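Local coordinates for translation initiation factor eIF2b-like protein (Chaetomium thermophilum, PDB 4ZEM) that forms the beta subunit of eIF2B, a heterodecameric translation initiation factor, and probably takes part in its guanine nucleotide exchange on eIF2, at residues 29-35 / 78-83; 272-278 / 309-315. All blocks are in the same frame, centred on the assembly; numbering follows the deposited sequence.

Interaction 1 of 2, residues 29-35 / 78-83; sequences ESLIFLL and RLARAA
Ile-32 and Leu-35 pack against Leu-79 and Ala-82 where two helices of the N-terminal helical bundle run nearly parallel, the axes of the two short segments approaching to 9.0 Å and inclined by 21°. The packed side is aliphatic. Ile-32 reaches across with its delta methyl: CG1 stands anti to the carbonyl carbon (chi1 -67°), and CD1 settles between Leu-79 CD2, at 3.6 Å, and Ala-82 CB, at 3.7 Å, while CG2 rests beside it on the same side of that alanine methyl. One turn on, Leu-35 CB lies 4.0 Å from Ala-82 CB and also meets Ala-83, the first residue beyond the second helix. Leu-31 crosses Leu-79 at about a right angle, and both are backed by Leu-52 of helix 43-59. An alanine in place of Ile-32 would probably open a gap beside Leu-79 CD2 and leave the Ala-82 methyl packed mainly on Leu-35 across this contact. Toward solvent the contact thins to a single charged pair. Exposed Glu-29 and the bent chain of Arg-78 meet with their planes 26° apart; NH1, which also pairs with Glu-25, takes Glu-29 OE2 at the guanidinium edge, 3.1 Å away.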
ATOM      1  N   GLU A  29      20.934   3.539  -4.162  1.00 76.28           N
ATOM      2  CA  GLU A  29      21.130   4.909  -4.632  1.00 84.82           C
ATOM      3  C   GLU A  29      20.350   5.229  -5.909  1.00 84.98           C
ATOM      4  O   GLU A  29      19.871   6.349  -6.082  1.00 85.33           O
ATOM      5  CB  GLU A  29      22.616   5.182  -4.858  1.00 93.10           C
ATOM      6  CG  GLU A  29      22.967   6.657  -4.827  1.00108.37           C
ATOM      7  CD  GLU A  29      22.441   7.350  -3.582  1.00112.42           C
ATOM      8  OE1 GLU A  29      21.872   8.455  -3.710  1.00113.49           O
ATOM      9  OE2 GLU A  29      22.605   6.794  -2.474  1.00111.00           O
ATOM     10  N   SER A  30      20.241   4.255  -6.807  1.00 84.40           N
ATOM     11  CA  SER A  30      19.429   4.417  -8.012  1.00 86.56           C
ATOM     12  C   SER A  30      17.959   4.613  -7.652  1.00 83.01           C
ATOM     13  O   SER A  30      17.278   5.458  -8.231  1.00 84.77           O
ATOM     14  CB  SER A  30      19.586   3.218  -8.950  1.00 85.95           C
ATOM     15  OG  SER A  30      20.930   2.782  -9.010  1.00 97.84           O
ATOM     16  N   LEU A  31      17.468   3.819  -6.705  1.00 78.22           N
ATOM     17  CA  LEU A  31      16.081   3.939  -6.271  1.00 77.67           C
ATOM     18  C   LEU A  31      15.844   5.286  -5.593  1.00 79.86           C
ATOM     19  O   LEU A  31      14.812   5.918  -5.811  1.00 77.07           O
ATOM     20  CB  LEU A  31      15.699   2.800  -5.322  1.00 64.88           C
ATOM     21  CG  LEU A  31      14.215   2.705  -4.946  1.00 62.45           C
ATOM     22  CD1 LEU A  31      13.319   2.938  -6.158  1.00 57.05           C
ATOM     23  CD2 LEU A  31      13.890   1.377  -4.273  1.00 56.17           C
ATOM     24  N   ILE A  32      16.810   5.725  -4.787  1.00 81.18           N
ATOM     25  CA  ILE A  32      16.725   7.022  -4.120  1.00 77.75           C
ATOM     26  C   ILE A  32      16.582   8.109  -5.174  1.00 84.01           C
ATOM     27  O   ILE A  32      15.783   9.032  -5.032  1.00 91.44           O
ATOM     28  CB  ILE A  32      17.970   7.310  -3.246  1.00 75.91           C
ATOM     29  CG1 ILE A  32      18.042   6.347  -2.063  1.00 76.03           C
ATOM     30  CG2 ILE A  32      17.949   8.741  -2.728  1.00 67.51           C
ATOM     31  CD1 ILE A  32      17.028   6.634  -0.996  1.00 81.87           C
ATOM     32  N   PHE A  33      17.347   7.963  -6.250  1.00 83.34           N
ATOM     33  CA  PHE A  33      17.310   8.901  -7.361  1.00 92.32           C
ATOM     34  C   PHE A  33      15.929   8.926  -8.015  1.00 86.33           C
ATOM     35  O   PHE A  33      15.403   9.994  -8.329  1.00 85.91           O
ATOM     36  CB  PHE A  33      18.387   8.543  -8.387  1.00 93.52           C
ATOM     37  CG  PHE A  33      18.429   9.461  -9.571  1.00102.20           C
ATOM     38  CD1 PHE A  33      18.992  10.721  -9.466  1.00110.38           C
ATOM     39  CD2 PHE A  33      17.913   9.062 -10.793  1.00105.38           C
ATOM     40  CE1 PHE A  33      19.035  11.568 -10.556  1.00116.56           C
ATOM     41  CE2 PHE A  33      17.952   9.904 -11.888  1.00110.44           C
ATOM     42  CZ  PHE A  33      18.515  11.158 -11.769  1.00115.16           C
ATOM     43  N   LEU A  34      15.350   7.746  -8.220  1.00 82.04           N
ATOM     44  CA  LEU A  34      14.030   7.634  -8.841  1.00 82.81           C
ATOM     45  C   LEU A  34      12.940   8.265  -7.978  1.00 80.79           C
ATOM     46  O   LEU A  34      12.036   8.924  -8.495  1.00 83.44           O
ATOM     47  CB  LEU A  34      13.691   6.170  -9.135  1.00 75.66           C
ATOM     48  CG  LEU A  34      14.585   5.482 -10.169  1.00 74.88           C
ATOM     49  CD1 LEU A  34      14.216   4.017 -10.328  1.00 68.47           C
ATOM     50  CD2 LEU A  34      14.486   6.202 -11.503  1.00 73.46           C
ATOM     51  N   LEU A  35      13.027   8.060  -6.669  1.00 70.26           N
ATOM     52  CA  LEU A  35      12.051   8.620  -5.741  1.00 69.09           C
ATOM     53  C   LEU A  35      12.091  10.148  -5.696  1.00 82.44           C
ATOM     54  O   LEU A  35      11.044  10.796  -5.672  1.00 85.60           O
ATOM     55  CB  LEU A  35      12.272   8.060  -4.339  1.00 69.81           C
ATOM     56  CG  LEU A  35      12.082   6.554  -4.157  1.00 65.01           C
ATOM     57  CD1 LEU A  35      12.463   6.141  -2.746  1.00 63.94           C
ATOM     58  CD2 LEU A  35      10.647   6.174  -4.452  1.00 53.93           C
ATOM     59  N   ARG A  78      16.438   5.470   4.699  1.00 70.53           N
ATOM     60  CA  ARG A  78      17.022   6.242   3.604  1.00 69.05           C
ATOM     61  C   ARG A  78      16.024   6.440   2.466  1.00 70.12           C
ATOM     62  O   ARG A  78      15.888   7.534   1.918  1.00 76.58           O
ATOM     63  CB  ARG A  78      18.264   5.521   3.082  1.00 60.04           C
ATOM     64  CG  ARG A  78      19.424   5.532   4.044  1.00 64.80           C
ATOM     65  CD  ARG A  78      20.662   4.865   3.469  1.00 66.01           C
ATOM     66  NE  ARG A  78      21.134   5.457   2.225  1.00 76.53           N
ATOM     67  CZ  ARG A  78      22.093   4.920   1.475  1.00 79.09           C
ATOM     68  NH1 ARG A  78      22.481   5.513   0.352  1.00 75.14           N
ATOM     69  NH2 ARG A  78      22.665   3.783   1.852  1.00 71.57           N
ATOM     70  N   LEU A  79      15.340   5.361   2.112  1.00 68.38           N
ATOM     71  CA  LEU A  79      14.337   5.391   1.065  1.00 64.82           C
ATOM     72  C   LEU A  79      13.177   6.286   1.466  1.00 61.24           C
ATOM     73  O   LEU A  79      12.656   7.040   0.660  1.00 62.37           O
ATOM     74  CB  LEU A  79      13.842   3.982   0.775  1.00 60.82           C
ATOM     75  CG  LEU A  79      14.914   3.030   0.258  1.00 62.13           C
ATOM     76  CD1 LEU A  79      14.416   1.599   0.253  1.00 51.69           C
ATOM     77  CD2 LEU A  79      15.376   3.447  -1.125  1.00 67.86           C
ATOM     78  N   ALA A  80      12.779   6.197   2.725  1.00 57.70           N
ATOM     79  CA  ALA A  80      11.682   6.996   3.239  1.00 55.85           C
ATOM     80  C   ALA A  80      12.024   8.469   3.171  1.00 69.93           C
ATOM     81  O   ALA A  80      11.180   9.299   2.857  1.00 68.63           O
ATOM     82  CB  ALA A  80      11.367   6.597   4.668  1.00 49.85           C
ATOM     83  N   ARG A  81      13.273   8.784   3.480  1.00 79.19           N
ATOM     84  CA  ARG A  81      13.753  10.156   3.471  1.00 89.41           C
ATOM     85  C   ARG A  81      13.692  10.778   2.080  1.00 85.56           C
ATOM     86  O   ARG A  81      13.364  11.949   1.933  1.00 92.77           O
ATOM     87  CB  ARG A  81      15.173  10.224   4.030  1.00100.25           C
ATOM     88  CG  ARG A  81      15.571  11.595   4.547  1.00116.36           C
ATOM     89  CD  ARG A  81      16.971  11.574   5.134  1.00126.10           C
ATOM     90  NE  ARG A  81      17.954  11.069   4.181  1.00131.68           N
ATOM     91  CZ  ARG A  81      19.247  10.927   4.449  1.00135.97           C
ATOM     92  NH1 ARG A  81      20.070  10.459   3.523  1.00134.59           N
ATOM     93  NH2 ARG A  81      19.714  11.253   5.646  1.00137.80           N
ATOM     94  N   ALA A  82      14.018   9.988   1.066  1.00 68.10           N
ATOM     95  CA  ALA A  82      13.999  10.458  -0.304  1.00 61.40           C
ATOM     96  C   ALA A  82      12.594  10.885  -0.691  1.00 68.14           C
ATOM     97  O   ALA A  82      12.414  11.890  -1.371  1.00 75.89           O
ATOM     98  CB  ALA A  82      14.499   9.374  -1.238  1.00 65.21           C
ATOM     99  N   ALA A  83      11.597  10.124  -0.258  1.00 66.16           N
ATOM    100  CA  ALA A  83      10.210  10.451  -0.574  1.00 67.98           C
ATOM    101  C   ALA A  83       9.351  10.487   0.689  1.00 71.51           C
ATOM    102  O   ALA A  83       8.589   9.556   0.951  1.00 59.37           O
ATOM    103  CB  ALA A  83       9.645   9.450  -1.579  1.00 55.93           C
TER

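Interaction 2 of 2, residues 272-278 / 309-315; sequences AKAVYQN and KFCPEDP
Segments 272-278 and 309-315 run parallel, joined in a single beta bridge between Val-275 and Phe-310, whose CA atoms are 4.7 Å apart. Val-275 uses both its polar backbone atoms: its N donates to Lys-309 O from above the carbonyl plane at 3.0 Å, and its O accepts from Cys-311 N at 2.7 Å. Further along, Gln-277 N gives Glu-313 O a nearly straight bond of 3.0 Å, 172° at the hydrogen. Val-275 lies beside Phe-310, its CB over the rim of one ring face in a CH-pi contact 4.2 Å from the centroid; Tyr-376 of helix 372-379 also meets this phenylalanine ring. The Tyr-276 ring carries Pro-315 over one face and Glu-313 O at its edge, while Cys-311 SG stands obliquely 5.3 Å from the ring centroid. The Asn-278 amide packs on Pro-315 CG and CD and is tied by ND2 to Tyr-351. At the other end Lys-309 NZ makes a weak bond to Ala-272 O and a salt bridge to Asp-43. In this Rossmann-like domain, the loop after strand 301-304 thus lines the edge of a small antiparallel sheet, alongside strand 274-275.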
ATOM      1  N   ALA A 272      -7.732   5.366  -1.426  1.00 36.55           N
ATOM      2  CA  ALA A 272      -7.002   5.922  -0.302  1.00 48.79           C
ATOM      3  C   ALA A 272      -5.516   5.780  -0.577  1.00 46.92           C
ATOM      4  O   ALA A 272      -5.061   4.710  -0.984  1.00 44.53           O
ATOM      5  CB  ALA A 272      -7.376   5.226   0.993  1.00 42.24           C
ATOM      6  N   LYS A 273      -4.768   6.862  -0.377  1.00 41.57           N
ATOM      7  CA  LYS A 273      -3.311   6.805  -0.446  1.00 42.86           C
ATOM      8  C   LYS A 273      -2.752   6.108   0.793  1.00 45.51           C
ATOM      9  O   LYS A 273      -1.696   5.483   0.738  1.00 49.49           O
ATOM     10  CB  LYS A 273      -2.697   8.199  -0.576  1.00 39.64           C
ATOM     11  CG  LYS A 273      -2.982   8.925  -1.875  1.00 49.44           C
ATOM     12  CD  LYS A 273      -2.769  10.426  -1.693  1.00 71.25           C
ATOM     13  CE  LYS A 273      -2.799  11.171  -3.017  1.00 70.63           C
ATOM     14  NZ  LYS A 273      -3.949  10.750  -3.852  1.00 75.62           N
ATOM     15  N   ALA A 274      -3.451   6.256   1.915  1.00 43.07           N
ATOM     16  CA  ALA A 274      -3.066   5.602   3.162  1.00 42.97           C
ATOM     17  C   ALA A 274      -4.243   5.477   4.123  1.00 43.86           C
ATOM     18  O   ALA A 274      -5.202   6.250   4.057  1.00 42.58           O
ATOM     19  CB  ALA A 274      -1.930   6.368   3.832  1.00 40.83           C
ATOM     20  N   VAL A 275      -4.145   4.522   5.041  1.00 40.68           N
ATOM     21  CA  VAL A 275      -5.135   4.381   6.101  1.00 38.28           C
ATOM     22  C   VAL A 275      -4.415   4.522   7.437  1.00 46.78           C
ATOM     23  O   VAL A 275      -3.261   4.124   7.567  1.00 50.86           O
ATOM     24  CB  VAL A 275      -5.867   3.024   6.033  1.00 41.72           C
ATOM     25  CG1 VAL A 275      -6.855   2.868   7.201  1.00 33.85           C
ATOM     26  CG2 VAL A 275      -6.591   2.889   4.717  1.00 37.47           C
ATOM     27  N   TYR A 276      -5.092   5.086   8.428  1.00 50.56           N
ATOM     28  CA  TYR A 276      -4.498   5.251   9.741  1.00 48.26           C
ATOM     29  C   TYR A 276      -5.227   4.432  10.797  1.00 53.04           C
ATOM     30  O   TYR A 276      -6.350   3.970  10.581  1.00 52.85           O
ATOM     31  CB  TYR A 276      -4.474   6.728  10.118  1.00 47.31           C
ATOM     32  CG  TYR A 276      -3.643   7.549   9.166  1.00 56.67           C
ATOM     33  CD1 TYR A 276      -4.239   8.293   8.152  1.00 56.10           C
ATOM     34  CD2 TYR A 276      -2.253   7.556   9.260  1.00 58.71           C
ATOM     35  CE1 TYR A 276      -3.474   9.038   7.270  1.00 64.69           C
ATOM     36  CE2 TYR A 276      -1.479   8.299   8.387  1.00 57.41           C
ATOM     37  CZ  TYR A 276      -2.092   9.038   7.393  1.00 69.13           C
ATOM     38  OH  TYR A 276      -1.325   9.775   6.520  1.00 64.97           O
ATOM     39  N   GLN A 277      -4.571   4.256  11.936  1.00 53.18           N
ATOM     40  CA  GLN A 277      -5.080   3.417  13.011  1.00 57.87           C
ATOM     41  C   GLN A 277      -6.442   3.871  13.528  1.00 55.69           C
ATOM     42  O   GLN A 277      -7.259   3.053  13.940  1.00 48.29           O
ATOM     43  CB  GLN A 277      -4.070   3.403  14.155  1.00 52.29           C
ATOM     44  CG  GLN A 277      -2.815   2.619  13.829  1.00 62.55           C
ATOM     45  CD  GLN A 277      -1.930   2.424  15.033  1.00 70.77           C
ATOM     46  OE1 GLN A 277      -1.698   3.360  15.800  1.00 67.69           O
ATOM     47  NE2 GLN A 277      -1.423   1.208  15.208  1.00 72.96           N
ATOM     48  N   ASN A 278      -6.666   5.179  13.517  1.00 58.97           N
ATOM     49  CA  ASN A 278      -7.929   5.756  13.951  1.00 47.18           C
ATOM     50  C   ASN A 278      -9.030   5.621  12.902  1.00 55.08           C
ATOM     51  O   ASN A 278     -10.184   5.952  13.159  1.00 58.81           O
ATOM     52  CB  ASN A 278      -7.729   7.229  14.308  1.00 49.73           C
ATOM     53  CG  ASN A 278      -7.460   8.086  13.086  1.00 62.32           C
ATOM     54  OD1 ASN A 278      -6.874   7.623  12.103  1.00 58.82           O
ATOM     55  ND2 ASN A 278      -7.880   9.341  13.140  1.00 57.59           N
ATOM     56  N   LYS A 309      -1.267  -0.507   2.425  1.00 36.19           N
ATOM     57  CA  LYS A 309      -1.373   0.935   2.604  1.00 41.58           C
ATOM     58  C   LYS A 309      -1.840   1.329   4.017  1.00 41.25           C
ATOM     59  O   LYS A 309      -1.976   2.514   4.327  1.00 50.59           O
ATOM     60  CB  LYS A 309      -2.287   1.519   1.523  1.00 38.87           C
ATOM     61  CG  LYS A 309      -1.761   1.176   0.139  1.00 53.51           C
ATOM     62  CD  LYS A 309      -1.804   2.311  -0.861  1.00 50.45           C
ATOM     63  CE  LYS A 309      -3.075   2.319  -1.671  1.00 46.70           C
ATOM     64  NZ  LYS A 309      -2.976   3.322  -2.768  1.00 49.71           N
ATOM     65  N   PHE A 310      -2.062   0.338   4.878  1.00 39.62           N
ATOM     66  CA  PHE A 310      -2.406   0.599   6.280  1.00 45.06           C
ATOM     67  C   PHE A 310      -1.199   1.093   7.083  1.00 48.94           C
ATOM     68  O   PHE A 310      -0.284   0.315   7.363  1.00 52.30           O
ATOM     69  CB  PHE A 310      -2.956  -0.661   6.950  1.00 38.82           C
ATOM     70  CG  PHE A 310      -4.411  -0.921   6.678  1.00 41.05           C
ATOM     71  CD1 PHE A 310      -4.948  -0.729   5.414  1.00 42.68           C
ATOM     72  CD2 PHE A 310      -5.246  -1.361   7.693  1.00 43.61           C
ATOM     73  CE1 PHE A 310      -6.293  -0.975   5.166  1.00 45.48           C
ATOM     74  CE2 PHE A 310      -6.587  -1.605   7.452  1.00 43.00           C
ATOM     75  CZ  PHE A 310      -7.112  -1.409   6.186  1.00 38.71           C
ATOM     76  N   CYS A 311      -1.202   2.366   7.476  1.00 47.82           N
ATOM     77  CA  CYS A 311      -0.110   2.895   8.290  1.00 44.91           C
ATOM     78  C   CYS A 311      -0.423   2.661   9.764  1.00 51.72           C
ATOM     79  O   CYS A 311      -1.493   3.038  10.235  1.00 56.22           O
ATOM     80  CB  CYS A 311       0.091   4.392   8.034  1.00 55.43           C
ATOM     81  SG  CYS A 311       0.619   4.824   6.366  1.00 63.25           S
ATOM     82  N   PRO A 312       0.539   2.097  10.512  1.00 48.70           N
ATOM     83  CA  PRO A 312       0.351   1.679  11.908  1.00 49.64           C
ATOM     84  C   PRO A 312       0.519   2.812  12.911  1.00 61.70           C
ATOM     85  O   PRO A 312       0.956   2.594  14.041  1.00 73.14           O
ATOM     86  CB  PRO A 312       1.448   0.623  12.112  1.00 50.67           C
ATOM     87  CG  PRO A 312       2.295   0.633  10.849  1.00 61.28           C
ATOM     88  CD  PRO A 312       1.911   1.840  10.055  1.00 59.67           C
ATOM     89  N   GLU A 313       0.250   4.025  12.456  1.00 62.17           N
ATOM     90  CA  GLU A 313       0.318   5.222  13.284  1.00 66.90           C
ATOM     91  C   GLU A 313      -1.028   5.946  13.346  1.00 69.52           C
ATOM     92  O   GLU A 313      -1.952   5.637  12.588  1.00 64.40           O
ATOM     93  CB  GLU A 313       1.402   6.157  12.771  1.00 60.26           C
ATOM     94  CG  GLU A 313       1.117   6.715  11.397  1.00 82.82           C
ATOM     95  CD  GLU A 313       2.318   7.419  10.814  1.00 95.18           C
ATOM     96  OE1 GLU A 313       3.406   6.803  10.792  1.00 96.35           O
ATOM     97  OE2 GLU A 313       2.178   8.586  10.391  1.00102.06           O
ATOM     98  N   ASP A 314      -1.124   6.918  14.244  1.00 76.72           N
ATOM     99  CA  ASP A 314      -2.282   7.798  14.290  1.00 75.42           C
ATOM    100  C   ASP A 314      -1.922   8.937  13.350  1.00 80.36           C
ATOM    101  O   ASP A 314      -0.746   9.126  13.039  1.00 80.29           O
ATOM    102  CB  ASP A 314      -2.561   8.309  15.707  1.00 70.28           C
ATOM    103  CG  ASP A 314      -3.742   7.616  16.364  1.00 81.20           C
ATOM    104  OD1 ASP A 314      -4.152   6.532  15.897  1.00 75.16           O
ATOM    105  OD2 ASP A 314      -4.272   8.163  17.353  1.00102.21           O
ATOM    106  N   PRO A 315      -2.919   9.702  12.881  1.00 77.41           N
ATOM    107  CA  PRO A 315      -2.527  10.696  11.883  1.00 74.79           C
ATOM    108  C   PRO A 315      -1.768  11.853  12.503  1.00 93.47           C
ATOM    109  O   PRO A 315      -2.189  12.378  13.536  1.00 97.00           O
ATOM    110  CB  PRO A 315      -3.867  11.183  11.316  1.00 64.29           C
ATOM    111  CG  PRO A 315      -4.891  10.196  11.797  1.00 71.30           C
ATOM    112  CD  PRO A 315      -4.373   9.680  13.094  1.00 74.31           C
TER

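Overall arrangement
From the N terminus the chain first builds helices. Interaction 1 closes a largely helical excursion of 42 residues, bringing the end of helix 65-82 back to helix 24-37. The chain then runs through helix 88-104 and into the alpha/beta part, where interaction 2 closes a second loop of 30 residues, tying strand 274-275 and its flanks, just after strand 267-271, to the loop that follows strand 301-304. The two loops are in series, neither nested nor crossed. The centres of interactions 1 and 2 are about 21 Å apart, without touching. One indirect link joins them: Asp-43, the salt-bridge partner of Lys-309, is the first residue of helix 43-59, which backs interaction 1. Helix 88-104 packs on Cys-311 and Pro-312.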